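Local coordinates for CymD (Pseudomonas putida, PDB 6Z34), which is an outer-membrane channel of the FadL family through which monoaromatic hydrocarbons are taken up, probably by lateral diffusion through the barrel wall, at residues Y145-N148 with S152-A155; T173-L178 with S187-L192; G201-D206 with G269-H274; G225-Y228 with T234-G237. All coordinates share one frame; numbering follows the deposited sequence.

Contact 1. Residues Y145-N148 with S152-A155; sequences YQVN and SVGA
V147 turns its CG2 methyl across to CG2 of V153, the two carbons lying 4.1 Å apart. This branch of V153 sits between its own backbone N and carbonyl carbon (chi1 -63° for CG1), which points it at the facing strand and also brings CG2 to 3.7 Å from Y145 O. On the same face Y145 offers just its CB, 4.2 Å from V153 CG2: CG is anti to the backbone N (chi1 180°), so the phenol swings away from V153 and its ring meets that of Y94. Y145 and V153 form a hydrogen-bonded antiparallel pair, with Y145 N giving to V153 O at 2.8 Å and V153 N to Y145 O at 3.0 Å. These bonds close the end of the β-hairpin of strands 131-146 and 151-171, whose short turn is of the kind that lies on the periplasmic side in FadL-type barrels. The next pair, Q146 with S152, is non-hydrogen-bonded and faces the other way. There CG of Q146 rests 3.5 Å from S152 OG, and that hydroxyl is hydrogen-bonded to T38 OG1, from the N-terminal part of the chain. Y145 O also receives a CA-H contact from S152 CA. Where the strand gives way to the turn, R93 grips the backbone with two N-H groups, NE on Q146 O and NH2 on V147 O.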
loop_
_atom_site.group_PDB
_atom_site.type_symbol
_atom_site.label_atom_id
_atom_site.label_comp_id
_atom_site.label_asym_id
_atom_site.label_seq_id
_atom_site.Cartn_x
_atom_site.Cartn_y
_atom_site.Cartn_z
ATOM N N TYR A 145 19.104 -15.720 1.634
ATOM C CA TYR A 145 20.260 -16.602 1.635
ATOM C C TYR A 145 21.466 -15.833 1.127
ATOM O O TYR A 145 21.372 -15.133 0.111
ATOM C CB TYR A 145 20.002 -17.843 0.768
ATOM C CG TYR A 145 21.162 -18.821 0.711
ATOM C CD1 TYR A 145 21.479 -19.626 1.807
ATOM C CD2 TYR A 145 21.941 -18.947 -0.441
ATOM C CE1 TYR A 145 22.538 -20.530 1.751
ATOM C CE2 TYR A 145 23.011 -19.845 -0.508
ATOM C CZ TYR A 145 23.308 -20.628 0.598
ATOM O OH TYR A 145 24.354 -21.530 0.551
ATOM N N GLN A 146 22.586 -15.960 1.851
ATOM C CA GLN A 146 23.877 -15.431 1.406
ATOM C C GLN A 146 24.513 -16.467 0.498
ATOM O O GLN A 146 25.029 -17.483 0.970
ATOM C CB GLN A 146 24.801 -15.138 2.581
ATOM C CG GLN A 146 24.573 -13.820 3.277
ATOM C CD GLN A 146 25.421 -13.696 4.525
ATOM O OE1 GLN A 146 25.708 -14.691 5.185
ATOM N NE2 GLN A 146 25.831 -12.476 4.852
ATOM N N VAL A 147 24.474 -16.217 -0.810
ATOM C CA VAL A 147 25.150 -17.110 -1.741
ATOM C C VAL A 147 26.652 -17.096 -1.487
ATOM O O VAL A 147 27.295 -18.151 -1.399
ATOM C CB VAL A 147 24.815 -16.724 -3.187
ATOM C CG1 VAL A 147 25.636 -17.565 -4.133
ATOM C CG2 VAL A 147 23.278 -16.872 -3.447
ATOM N N ASN A 148 27.222 -15.912 -1.317
ATOM C CA ASN A 148 28.628 -15.783 -0.960
ATOM C C ASN A 148 28.790 -14.448 -0.245
ATOM O O ASN A 148 27.796 -13.819 0.140
ATOM C CB ASN A 148 29.524 -15.880 -2.204
ATOM C CG ASN A 148 29.122 -14.886 -3.274
ATOM O OD1 ASN A 148 29.072 -13.682 -3.027
ATOM N ND2 ASN A 148 28.803 -15.390 -4.463
ATOM N N SER A 152 23.608 -11.771 -2.146
ATOM C CA SER A 152 22.487 -12.209 -1.323
ATOM C C SER A 152 21.231 -12.241 -2.180
ATOM O O SER A 152 20.985 -11.313 -2.962
ATOM C CB SER A 152 22.256 -11.273 -0.139
ATOM O OG SER A 152 23.057 -11.647 0.964
ATOM N N VAL A 153 20.437 -13.298 -2.028
ATOM C CA VAL A 153 19.144 -13.418 -2.683
ATOM C C VAL A 153 18.049 -13.573 -1.628
ATOM O O VAL A 153 18.289 -14.033 -0.508
ATOM C CB VAL A 153 19.105 -14.601 -3.662
ATOM C CG1 VAL A 153 20.105 -14.401 -4.812
ATOM C CG2 VAL A 153 19.343 -15.910 -2.914
ATOM N N GLY A 154 16.823 -13.201 -2.014
ATOM C CA GLY A 154 15.689 -13.271 -1.109
ATOM C C GLY A 154 14.365 -13.204 -1.841
ATOM O O GLY A 154 14.248 -12.630 -2.934
ATOM N N ALA A 155 13.349 -13.776 -1.199
ATOM C CA ALA A 155 12.025 -13.832 -1.786
ATOM C C ALA A 155 11.002 -13.812 -0.669
ATOM O O ALA A 155 11.311 -14.152 0.484
ATOM C CB ALA A 155 11.824 -15.079 -2.650
#

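Contact 2. Residues T173-L178 with S187-L192; sequences TQIGTL and SLMPAL
This is a small apolar meeting of two short helices, 172-180 and 188-193, in the long excursion that joins strand 151-171 to strand 198-229. In a FadL-type barrel this connection is probably extracellular, and the centre of the contact lies about 34 Å from the centre of the chain. Three side chains carry the contact, and together the segments bury only 101 Å². The helix backbones stay well apart, with I175 CA and M189 CA 9.2 Å from each other, and the side chains bridge the distance. I175 uses two branches. Its CG2, anti to the backbone N, lies 3.8 Å from the sulfur of M189, SD, while its CD1 extends in a different direction to within 4.2 Å of L192 CD2. M189 leaves its helix at an angle and reaches the isoleucine by bending at chi2 (-79°) and again at chi3, so that its sulfur rather than its terminal methyl makes the closest approach; the two side chains run past each other in opposite directions. L192, three residues further along the same helix, turns toward the facing helix and meets I175 at CD2. V184 and I325 also touch M189, extending the apolar patch onto the short strands 184-185 and 324-328. D171 accepts a hydrogen bond from Q174 N at the start of the first helix. Between the helices themselves the contact is one of shape and dispersion, methyls and a polarisable sulfur, with no polar pair to fix an exact register.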
loop_
_atom_site.group_PDB
_atom_site.type_symbol
_atom_site.label_atom_id
_atom_site.label_comp_id
_atom_site.label_asym_id
_atom_site.label_seq_id
_atom_site.Cartn_x
_atom_site.Cartn_y
_atom_site.Cartn_z
ATOM N N THR A 173 -27.934 11.748 -15.537
ATOM C CA THR A 173 -27.170 11.910 -16.770
ATOM C C THR A 173 -26.064 10.865 -16.872
ATOM O O THR A 173 -25.897 10.238 -17.925
ATOM C CB THR A 173 -26.606 13.328 -16.851
ATOM O OG1 THR A 173 -27.683 14.241 -17.116
ATOM C CG2 THR A 173 -25.568 13.434 -17.959
ATOM N N GLN A 174 -25.329 10.634 -15.776
ATOM C CA GLN A 174 -24.215 9.686 -15.808
ATOM C C GLN A 174 -24.697 8.277 -16.127
ATOM O O GLN A 174 -24.086 7.571 -16.937
ATOM C CB GLN A 174 -23.468 9.709 -14.480
ATOM C CG GLN A 174 -22.530 10.890 -14.302
ATOM C CD GLN A 174 -22.458 11.371 -12.854
ATOM O OE1 GLN A 174 -22.362 10.575 -11.923
ATOM N NE2 GLN A 174 -22.523 12.685 -12.665
ATOM N N ILE A 175 -25.807 7.859 -15.514
ATOM C CA ILE A 175 -26.427 6.584 -15.869
ATOM C C ILE A 175 -26.713 6.527 -17.371
ATOM O O ILE A 175 -26.391 5.540 -18.044
ATOM C CB ILE A 175 -27.701 6.359 -15.032
ATOM C CG1 ILE A 175 -27.325 6.121 -13.558
ATOM C CG2 ILE A 175 -28.511 5.197 -15.599
ATOM C CD1 ILE A 175 -28.451 6.365 -12.531
ATOM N N GLY A 176 -27.296 7.596 -17.921
ATOM C CA GLY A 176 -27.576 7.676 -19.345
ATOM C C GLY A 176 -26.364 7.564 -20.253
ATOM O O GLY A 176 -26.342 6.726 -21.160
ATOM N N THR A 177 -25.353 8.414 -20.031
ATOM C CA THR A 177 -24.107 8.323 -20.792
ATOM C C THR A 177 -23.527 6.919 -20.727
ATOM O O THR A 177 -22.931 6.437 -21.695
ATOM C CB THR A 177 -23.095 9.347 -20.259
ATOM O OG1 THR A 177 -23.393 10.641 -20.797
ATOM C CG2 THR A 177 -21.667 8.964 -20.633
ATOM N N LEU A 178 -23.734 6.241 -19.611
ATOM C CA LEU A 178 -23.208 4.911 -19.368
ATOM C C LEU A 178 -24.169 3.807 -19.814
ATOM O O LEU A 178 -23.721 2.680 -20.059
ATOM C CB LEU A 178 -22.880 4.831 -17.874
ATOM C CG LEU A 178 -21.998 3.972 -16.978
ATOM C CD1 LEU A 178 -20.490 4.167 -17.145
ATOM C CD2 LEU A 178 -22.426 4.409 -15.574
ATOM N N SER A 187 -31.406 -6.046 -14.814
ATOM C CA SER A 187 -32.851 -5.857 -14.749
ATOM C C SER A 187 -33.267 -4.752 -13.792
ATOM O O SER A 187 -34.432 -4.344 -13.819
ATOM C CB SER A 187 -33.523 -7.166 -14.338
ATOM O OG SER A 187 -32.818 -7.793 -13.275
ATOM N N LEU A 188 -32.357 -4.269 -12.945
ATOM C CA LEU A 188 -32.658 -3.165 -12.043
ATOM C C LEU A 188 -32.707 -1.820 -12.760
ATOM O O LEU A 188 -33.247 -0.858 -12.204
ATOM C CB LEU A 188 -31.622 -3.128 -10.913
ATOM C CG LEU A 188 -32.146 -2.817 -9.508
ATOM C CD1 LEU A 188 -33.352 -3.688 -9.162
ATOM C CD2 LEU A 188 -31.040 -2.975 -8.449
ATOM N N MET A 189 -32.167 -1.739 -13.982
ATOM C CA MET A 189 -32.151 -0.474 -14.724
ATOM C C MET A 189 -33.547 0.055 -15.037
ATOM O O MET A 189 -33.845 1.209 -14.671
ATOM C CB MET A 189 -31.311 -0.651 -15.992
ATOM C CG MET A 189 -29.899 -0.156 -15.870
ATOM S SD MET A 189 -29.834 1.627 -16.051
ATOM C CE MET A 189 -30.744 1.814 -17.571
ATOM N N PRO A 190 -34.443 -0.694 -15.696
ATOM C CA PRO A 190 -35.740 -0.090 -16.062
ATOM C C PRO A 190 -36.612 0.246 -14.864
ATOM O O PRO A 190 -37.292 1.280 -14.872
ATOM C CB PRO A 190 -36.384 -1.159 -16.959
ATOM C CG PRO A 190 -35.764 -2.439 -16.512
ATOM C CD PRO A 190 -34.348 -2.095 -16.155
ATOM N N ALA A 191 -36.610 -0.602 -13.830
ATOM C CA ALA A 191 -37.371 -0.297 -12.623
ATOM C C ALA A 191 -36.846 0.955 -11.935
ATOM O O ALA A 191 -37.618 1.691 -11.307
ATOM C CB ALA A 191 -37.337 -1.490 -11.666
ATOM N N LEU A 192 -35.545 1.227 -12.063
ATOM C CA LEU A 192 -34.969 2.413 -11.442
ATOM C C LEU A 192 -35.253 3.674 -12.251
ATOM O O LEU A 192 -35.637 4.706 -11.687
ATOM C CB LEU A 192 -33.471 2.212 -11.245
ATOM C CG LEU A 192 -32.761 3.346 -10.525
ATOM C CD1 LEU A 192 -32.128 2.847 -9.229
ATOM C CD2 LEU A 192 -31.717 3.894 -11.461
#

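Contact 3. Residues G201-D206 with G269-H274; sequences GYLSAD and GELKLH
L203 and L271 reach toward each other and touch tip to tip, CD2 of L203 lying 4.0 Å from CD1 of L271. The other branch of L271 goes to a second partner: its CD2 is 3.9 Å from A205 CB, so the two methyls of L271 divide between two alternate residues of one strand. In both leucines CG is anti to the backbone N (chi1 -171° in L203, -174° in L271), which sends each side chain out from its strand toward the other. The small A205 is met at its CB, close to its own backbone. Around these three residues lies a second apolar layer. A253, on strand 234-259, touches both A205 and L271, V314 and F316 pack on L271, and L166 lies against L203. The backbones do not pair with each other, the nearest CA atoms, those of A205 and L271, being 8.0 Å apart. Strand 234-259 lies between them in the sheet, paired with both strands; Y202 is backbone-bonded to T256 and S204 to D254. On its other side segment 201-206 is bonded to strand 151-171, L203 with L168 and A205 with L166. Such a meeting of side chains across an intervening strand belongs to a sharply curled antiparallel sheet, here at the end of the FadL-type barrel where strand 198-229 begins, probably the extracellular side.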
loop_
_atom_site.group_PDB
_atom_site.type_symbol
_atom_site.label_atom_id
_atom_site.label_comp_id
_atom_site.label_asym_id
_atom_site.label_seq_id
_atom_site.Cartn_x
_atom_site.Cartn_y
_atom_site.Cartn_z
ATOM N N GLY A 201 -28.580 7.576 -8.154
ATOM C CA GLY A 201 -28.409 6.312 -7.467
ATOM C C GLY A 201 -27.155 6.381 -6.610
ATOM O O GLY A 201 -26.138 6.931 -7.027
ATOM N N TYR A 202 -27.250 5.834 -5.402
ATOM C CA TYR A 202 -26.130 5.820 -4.468
ATOM C C TYR A 202 -25.801 4.380 -4.101
ATOM O O TYR A 202 -26.604 3.700 -3.457
ATOM C CB TYR A 202 -26.440 6.641 -3.219
ATOM C CG TYR A 202 -25.207 6.886 -2.397
ATOM C CD1 TYR A 202 -24.156 7.640 -2.907
ATOM C CD2 TYR A 202 -25.071 6.335 -1.129
ATOM C CE1 TYR A 202 -23.010 7.857 -2.168
ATOM C CE2 TYR A 202 -23.922 6.543 -0.377
ATOM C CZ TYR A 202 -22.897 7.305 -0.902
ATOM O OH TYR A 202 -21.755 7.524 -0.169
ATOM N N LEU A 203 -24.621 3.923 -4.509
ATOM C CA LEU A 203 -24.099 2.630 -4.082
ATOM C C LEU A 203 -23.251 2.821 -2.834
ATOM O O LEU A 203 -22.245 3.529 -2.869
ATOM C CB LEU A 203 -23.275 1.975 -5.183
ATOM C CG LEU A 203 -22.884 0.540 -4.862
ATOM C CD1 LEU A 203 -24.110 -0.337 -4.947
ATOM C CD2 LEU A 203 -21.782 0.055 -5.821
ATOM N N SER A 204 -23.670 2.201 -1.738
ATOM C CA SER A 204 -23.032 2.328 -0.436
ATOM C C SER A 204 -22.595 0.943 0.013
ATOM O O SER A 204 -23.392 0.001 -0.025
ATOM C CB SER A 204 -23.996 2.948 0.588
ATOM O OG SER A 204 -23.408 2.996 1.874
ATOM N N ALA A 205 -21.325 0.808 0.423
ATOM C CA ALA A 205 -20.836 -0.525 0.787
ATOM C C ALA A 205 -19.754 -0.325 1.848
ATOM O O ALA A 205 -18.550 -0.327 1.571
ATOM C CB ALA A 205 -20.323 -1.295 -0.429
ATOM N N ASP A 206 -20.206 -0.169 3.090
ATOM C CA ASP A 206 -19.376 0.335 4.176
ATOM C C ASP A 206 -19.685 -0.425 5.461
ATOM O O ASP A 206 -20.833 -0.403 5.929
ATOM C CB ASP A 206 -19.623 1.834 4.362
ATOM C CG ASP A 206 -18.429 2.561 4.936
ATOM O OD1 ASP A 206 -17.545 1.905 5.516
ATOM O OD2 ASP A 206 -18.381 3.800 4.811
ATOM N N GLY A 269 -28.512 -5.856 -0.835
ATOM C CA GLY A 269 -28.126 -7.030 -1.587
ATOM C C GLY A 269 -26.631 -7.254 -1.541
ATOM O O GLY A 269 -25.907 -6.650 -0.744
ATOM N N GLU A 270 -26.192 -8.148 -2.417
ATOM C CA GLU A 270 -24.801 -8.548 -2.506
ATOM C C GLU A 270 -24.075 -7.701 -3.544
ATOM O O GLU A 270 -24.641 -7.307 -4.567
ATOM C CB GLU A 270 -24.696 -10.035 -2.855
ATOM C CG GLU A 270 -24.904 -10.364 -4.337
ATOM C CD GLU A 270 -24.049 -11.537 -4.820
ATOM O OE1 GLU A 270 -24.316 -12.683 -4.394
ATOM O OE2 GLU A 270 -23.121 -11.308 -5.630
ATOM N N LEU A 271 -22.813 -7.410 -3.261
ATOM C CA LEU A 271 -21.941 -6.683 -4.171
ATOM C C LEU A 271 -20.695 -7.511 -4.447
ATOM O O LEU A 271 -20.141 -8.143 -3.538
ATOM C CB LEU A 271 -21.535 -5.318 -3.602
ATOM C CG LEU A 271 -20.727 -4.431 -4.548
ATOM C CD1 LEU A 271 -21.623 -3.892 -5.667
ATOM C CD2 LEU A 271 -20.047 -3.290 -3.796
ATOM N N LYS A 272 -20.252 -7.490 -5.697
ATOM C CA LYS A 272 -19.040 -8.176 -6.106
ATOM C C LYS A 272 -18.199 -7.217 -6.935
ATOM O O LYS A 272 -18.701 -6.617 -7.890
ATOM C CB LYS A 272 -19.384 -9.442 -6.897
ATOM C CG LYS A 272 -18.216 -10.056 -7.622
ATOM C CD LYS A 272 -18.673 -10.858 -8.829
ATOM C CE LYS A 272 -17.501 -11.256 -9.701
ATOM N NZ LYS A 272 -17.207 -10.202 -10.701
ATOM N N LEU A 273 -16.938 -7.031 -6.547
ATOM C CA LEU A 273 -15.970 -6.360 -7.406
ATOM C C LEU A 273 -15.139 -7.428 -8.102
ATOM O O LEU A 273 -14.846 -8.475 -7.517
ATOM C CB LEU A 273 -15.054 -5.417 -6.630
ATOM C CG LEU A 273 -15.731 -4.183 -6.054
ATOM C CD1 LEU A 273 -14.710 -3.087 -5.868
ATOM C CD2 LEU A 273 -16.882 -3.732 -6.946
ATOM N N HIS A 274 -14.763 -7.173 -9.352
ATOM C CA HIS A 274 -14.229 -8.272 -10.142
ATOM C C HIS A 274 -12.708 -8.254 -10.246
ATOM O O HIS A 274 -12.014 -8.953 -9.495
ATOM C CB HIS A 274 -14.844 -8.260 -11.538
ATOM C CG HIS A 274 -14.634 -9.532 -12.300
ATOM N ND1 HIS A 274 -15.462 -9.930 -13.326
ATOM C CD2 HIS A 274 -13.691 -10.498 -12.182
ATOM C CE1 HIS A 274 -15.038 -11.084 -13.810
ATOM N NE2 HIS A 274 -13.961 -11.447 -13.137
#

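Contact 4. Residues G225-Y228 with T234-G237; sequences GLTY and TRVG
Strands 225-228 and 234-237 run antiparallel, their axes 4.5 Å apart at closest and their directions 164° from each other. Y228 and V236 form a hydrogen-bonded pair, Y228 N to V236 O at 2.7 Å and V236 N, in a nearly straight bond, to Y228 O at 2.8 Å. T227 and G237 make the adjoining non-hydrogen-bonded pair, where the absence of a side chain on G237 accompanies a CA-CA distance of only 4.1 Å. The pairing belongs to the hairpin of strands 198-229 and 234-259, whose short connection probably lies at the periplasmic rim, as in other FadL-type barrels. On the face of Y228, its CB lies 3.9 Å from V236 CG1, a branch that also comes within 3.3 Å of Y228 O; the phenol ring itself leads off toward L151 and K150. On the opposite face T227 and R235 lie side by side, pointing the same way, with T227 CB 4.0 Å from R235 CD. R235 climbs past the threonine on an extended chain before bending at chi3, and its NH1 donates to A22 O, tying the barrel wall to the N-terminal region inside.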
loop_
_atom_site.group_PDB
_atom_site.type_symbol
_atom_site.label_atom_id
_atom_site.label_comp_id
_atom_site.label_asym_id
_atom_site.label_seq_id
_atom_site.Cartn_x
_atom_site.Cartn_y
_atom_site.Cartn_z
ATOM N N GLY A 225 14.188 -10.609 -5.015
ATOM C CA GLY A 225 15.210 -9.585 -5.067
ATOM C C GLY A 225 16.592 -10.145 -4.796
ATOM O O GLY A 225 16.751 -11.309 -4.442
ATOM N N LEU A 226 17.594 -9.285 -4.976
ATOM C CA LEU A 226 18.974 -9.635 -4.653
ATOM C C LEU A 226 19.724 -8.383 -4.217
ATOM O O LEU A 226 19.283 -7.259 -4.462
ATOM C CB LEU A 226 19.699 -10.313 -5.822
ATOM C CG LEU A 226 19.950 -9.492 -7.094
ATOM C CD1 LEU A 226 21.271 -8.746 -7.047
ATOM C CD2 LEU A 226 19.908 -10.372 -8.326
ATOM N N THR A 227 20.845 -8.589 -3.518
ATOM C CA THR A 227 21.793 -7.515 -3.260
ATOM C C THR A 227 23.181 -7.992 -3.642
ATOM O O THR A 227 23.481 -9.188 -3.592
ATOM C CB THR A 227 21.794 -7.039 -1.803
ATOM O OG1 THR A 227 22.300 -8.070 -0.958
ATOM C CG2 THR A 227 20.408 -6.691 -1.357
ATOM N N TYR A 228 24.016 -7.049 -4.051
ATOM C CA TYR A 228 25.372 -7.362 -4.488
ATOM C C TYR A 228 26.312 -6.302 -3.948
ATOM O O TYR A 228 26.145 -5.113 -4.252
ATOM C CB TYR A 228 25.481 -7.444 -6.009
ATOM C CG TYR A 228 26.792 -8.059 -6.467
ATOM C CD1 TYR A 228 26.990 -9.435 -6.413
ATOM C CD2 TYR A 228 27.829 -7.266 -6.938
ATOM C CE1 TYR A 228 28.170 -10.006 -6.824
ATOM C CE2 TYR A 228 29.035 -7.829 -7.353
ATOM C CZ TYR A 228 29.198 -9.202 -7.292
ATOM O OH TYR A 228 30.381 -9.781 -7.702
ATOM N N THR A 234 30.005 0.059 -1.259
ATOM C CA THR A 234 28.862 0.280 -2.127
ATOM C C THR A 234 28.174 -1.045 -2.398
ATOM O O THR A 234 28.780 -1.960 -2.965
ATOM C CB THR A 234 29.278 0.944 -3.438
ATOM O OG1 THR A 234 29.575 2.324 -3.191
ATOM C CG2 THR A 234 28.143 0.854 -4.451
ATOM N N ARG A 235 26.917 -1.144 -1.977
ATOM C CA ARG A 235 26.078 -2.302 -2.224
ATOM C C ARG A 235 24.987 -1.890 -3.195
ATOM O O ARG A 235 24.487 -0.761 -3.139
ATOM C CB ARG A 235 25.473 -2.826 -0.907
ATOM C CG ARG A 235 24.614 -4.087 -1.019
ATOM C CD ARG A 235 24.077 -4.509 0.351
ATOM N NE ARG A 235 25.068 -4.346 1.411
ATOM C CZ ARG A 235 24.986 -3.447 2.391
ATOM N NH1 ARG A 235 23.950 -2.616 2.452
ATOM N NH2 ARG A 235 25.945 -3.377 3.307
ATOM N N VAL A 236 24.643 -2.786 -4.112
ATOM C CA VAL A 236 23.562 -2.518 -5.047
ATOM C C VAL A 236 22.483 -3.579 -4.835
ATOM O O VAL A 236 22.775 -4.723 -4.463
ATOM C CB VAL A 236 24.086 -2.472 -6.506
ATOM C CG1 VAL A 236 24.694 -3.784 -6.915
ATOM C CG2 VAL A 236 22.981 -2.097 -7.459
ATOM N N GLY A 237 21.228 -3.176 -5.015
ATOM C CA GLY A 237 20.098 -4.054 -4.757
ATOM C C GLY A 237 19.017 -3.888 -5.807
ATOM O O GLY A 237 18.790 -2.794 -6.338
#

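Overall arrangement
Contacts 1 and 4 lie side by side at one end of the barrel, centres 10 Å apart, and are stitched together by backbone bonds of S152 with T227 and G154 with G225. Both close hairpins of neighbouring strands; contact 1 is a surface contact and contact 4 partly buried, each combining backbone ladders with polar links to the N-terminal region. Contacts 2 and 3 lie at the other end, centres 16 Å apart, small and buried, without cross-contact hydrogen bonds: contact 3 is made by leucines and an alanine, contact 2 by aliphatic chains and a methionine sulfur. Strand 198-229 spans this length: residues near its start serve contact 3 and residues near its end contact 4, with centres 45 Å apart.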